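Local coordinates for hypothetical protein (Fusobacterium nucleatum subsp. nucleatum, PDB 2GSL) that might be a ribonuclease of the MrnC family that acts in RNA processing, and binds magnesium through a ribonuclease III domain, at residues E17-G22 and A101-I106. Sequence-based numbering, arbitrary orientation.
Sequences ELAFLG and ALEAII. With MG (magnesium ion), chain G.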
loop_
_atom_site.group_PDB
_atom_site.type_symbol
_atom_site.label_atom_id
_atom_site.label_comp_id
_atom_site.label_asym_id
_atom_site.label_seq_id
_atom_site.Cartn_x
_atom_site.Cartn_y
_atom_site.Cartn_z
ATOM N N GLU A 17 -9.265 11.843 -1.259
ATOM C CA GLU A 17 -9.349 10.559 -1.927
ATOM C C GLU A 17 -7.991 10.157 -2.462
ATOM O O GLU A 17 -7.609 8.991 -2.393
ATOM C CB GLU A 17 -10.361 10.615 -3.055
ATOM C CG GLU A 17 -11.753 10.387 -2.550
ATOM C CD GLU A 17 -12.787 10.761 -3.569
ATOM O OE1 GLU A 17 -12.751 11.930 -4.021
ATOM O OE2 GLU A 17 -13.629 9.894 -3.906
ATOM N N LEU A 18 -7.263 11.133 -2.992
ATOM C CA LEU A 18 -5.938 10.872 -3.522
ATOM C C LEU A 18 -5.006 10.496 -2.378
ATOM O O LEU A 18 -4.279 9.509 -2.454
ATOM C CB LEU A 18 -5.405 12.110 -4.251
ATOM C CG LEU A 18 -6.242 12.604 -5.439
ATOM C CD1 LEU A 18 -5.797 14.007 -5.800
ATOM C CD2 LEU A 18 -6.094 11.655 -6.640
ATOM N N ALA A 19 -5.034 11.289 -1.315
ATOM C CA ALA A 19 -4.189 11.047 -0.146
ATOM C C ALA A 19 -4.406 9.643 0.419
ATOM O O ALA A 19 -3.510 9.064 1.036
ATOM C CB ALA A 19 -4.492 12.090 0.932
ATOM N N PHE A 20 -5.609 9.114 0.213
ATOM C CA PHE A 20 -5.977 7.784 0.686
ATOM C C PHE A 20 -5.210 6.759 -0.136
ATOM O O PHE A 20 -4.639 5.800 0.392
ATOM C CB PHE A 20 -7.490 7.573 0.517
ATOM C CG PHE A 20 -8.007 6.293 1.124
ATOM C CD1 PHE A 20 -7.702 5.956 2.444
ATOM C CD2 PHE A 20 -8.839 5.443 0.391
ATOM C CE1 PHE A 20 -8.220 4.793 3.020
ATOM C CE2 PHE A 20 -9.358 4.288 0.961
ATOM C CZ PHE A 20 -9.053 3.955 2.277
ATOM N N LEU A 21 -5.215 6.971 -1.442
ATOM C CA LEU A 21 -4.521 6.097 -2.357
ATOM C C LEU A 21 -3.022 6.331 -2.169
ATOM O O LEU A 21 -2.250 5.383 -2.033
ATOM C CB LEU A 21 -4.950 6.419 -3.795
ATOM C CG LEU A 21 -4.118 5.824 -4.927
ATOM C CD1 LEU A 21 -4.219 4.315 -4.892
ATOM C CD2 LEU A 21 -4.601 6.371 -6.248
ATOM N N GLY A 22 -2.625 7.603 -2.147
ATOM C CA GLY A 22 -1.223 7.952 -1.969
ATOM C C GLY A 22 -0.579 7.298 -0.759
ATOM O O GLY A 22 0.568 6.875 -0.817
ATOM N N ALA A 101 -1.059 16.464 1.721
ATOM C CA ALA A 101 -0.785 17.068 0.439
ATOM C C ALA A 101 0.230 16.191 -0.285
ATOM O O ALA A 101 0.133 15.973 -1.497
ATOM C CB ALA A 101 -0.242 18.483 0.627
ATOM N N LEU A 102 1.208 15.691 0.468
ATOM C CA LEU A 102 2.232 14.827 -0.102
ATOM C C LEU A 102 1.589 13.525 -0.587
ATOM O O LEU A 102 1.841 13.092 -1.711
ATOM C CB LEU A 102 3.334 14.547 0.939
ATOM C CG LEU A 102 4.611 13.721 0.664
ATOM C CD1 LEU A 102 4.299 12.243 0.763
ATOM C CD2 LEU A 102 5.208 14.079 -0.666
ATOM N N GLU A 103 0.741 12.908 0.231
ATOM C CA GLU A 103 0.098 11.662 -0.191
ATOM C C GLU A 103 -0.907 11.914 -1.315
ATOM O O GLU A 103 -1.295 10.994 -2.032
ATOM C CB GLU A 103 -0.623 10.980 0.982
ATOM C CG GLU A 103 0.258 10.678 2.167
ATOM C CD GLU A 103 -0.405 9.786 3.189
ATOM O OE1 GLU A 103 0.232 8.775 3.572
ATOM O OE2 GLU A 103 -1.550 10.078 3.625
ATOM N N ALA A 104 -1.328 13.163 -1.460
ATOM C CA ALA A 104 -2.283 13.515 -2.490
ATOM C C ALA A 104 -1.540 13.568 -3.811
ATOM O O ALA A 104 -2.010 13.052 -4.823
ATOM C CB ALA A 104 -2.915 14.862 -2.179
ATOM N N ILE A 105 -0.373 14.198 -3.798
ATOM C CA ILE A 105 0.445 14.293 -4.997
ATOM C C ILE A 105 0.885 12.891 -5.433
ATOM O O ILE A 105 0.753 12.540 -6.599
ATOM C CB ILE A 105 1.682 15.157 -4.755
ATOM C CG1 ILE A 105 1.246 16.598 -4.504
ATOM C CG2 ILE A 105 2.618 15.063 -5.945
ATOM C CD1 ILE A 105 2.362 17.495 -4.035
ATOM N N ILE A 106 1.396 12.097 -4.496
ATOM C CA ILE A 106 1.826 10.744 -4.811
ATOM C C ILE A 106 0.633 9.999 -5.411
ATOM O O ILE A 106 0.757 9.331 -6.435
ATOM C CB ILE A 106 2.349 9.960 -3.532
ATOM C CG1 ILE A 106 3.641 10.580 -2.998
ATOM C CG2 ILE A 106 2.687 8.510 -3.890
ATOM C CD1 ILE A 106 4.850 10.343 -3.902
HETATM MG MG MG G . -0.251 8.472 5.848
HETATM O O HOH W 1 -2.531 8.650 5.777
HETATM O O HOH W 2 1.743 7.214 5.830
HETATM O O HOH W 3 -0.834 7.226 7.752
#
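Gly-22 and Glu-103 touch at the crossing of the two helices, whose segment axes pass 6.6 Å apart at 80°, nearly perpendicular. The nearest CA atoms across it, those of Ala-19 and Ala-104, are 3.9 Å apart. So close a crossing rests on small residues. Having no side chain, Gly-22 brings its CA directly to the Glu-103 carbonyl, whose O also receives a CA-H...O contact from Ala-19 CA at 3.5 Å. Apolar packing takes over on one flank, where Leu-18 CB lies 4.3 Å from Ala-104 CB; with CG anti to the carbonyl carbon (chi1 -60°), Leu-18 CD1 comes near the Ala-104 carbonyl O.

The other flank is polar and hydrated. Glu-103 begins against the helix, with CB 3.5 Å from Ala-19 O, then extends beyond CG (chi2 -169°) to carry its carboxylate to the magnesium ion. Glu-103 OE1 binds the magnesium ion at 2.4 Å, whereas Glu-103 OE2 accepts a hydrogen bond from the O of a metal-bound water at 2.8 Å. Three waters and Asp-23, the likely active-site residue, also coordinate the ion, so this crossing brings together the two protein ligands of the ribonuclease III-type metal site.

Around this buried crossing of helices 15-34 and 93-111, helix 70-80 packs on Leu-18 and Ala-104, helix 54-64 covers Leu-102, and the second subunit packs against Phe-20 and Leu-21.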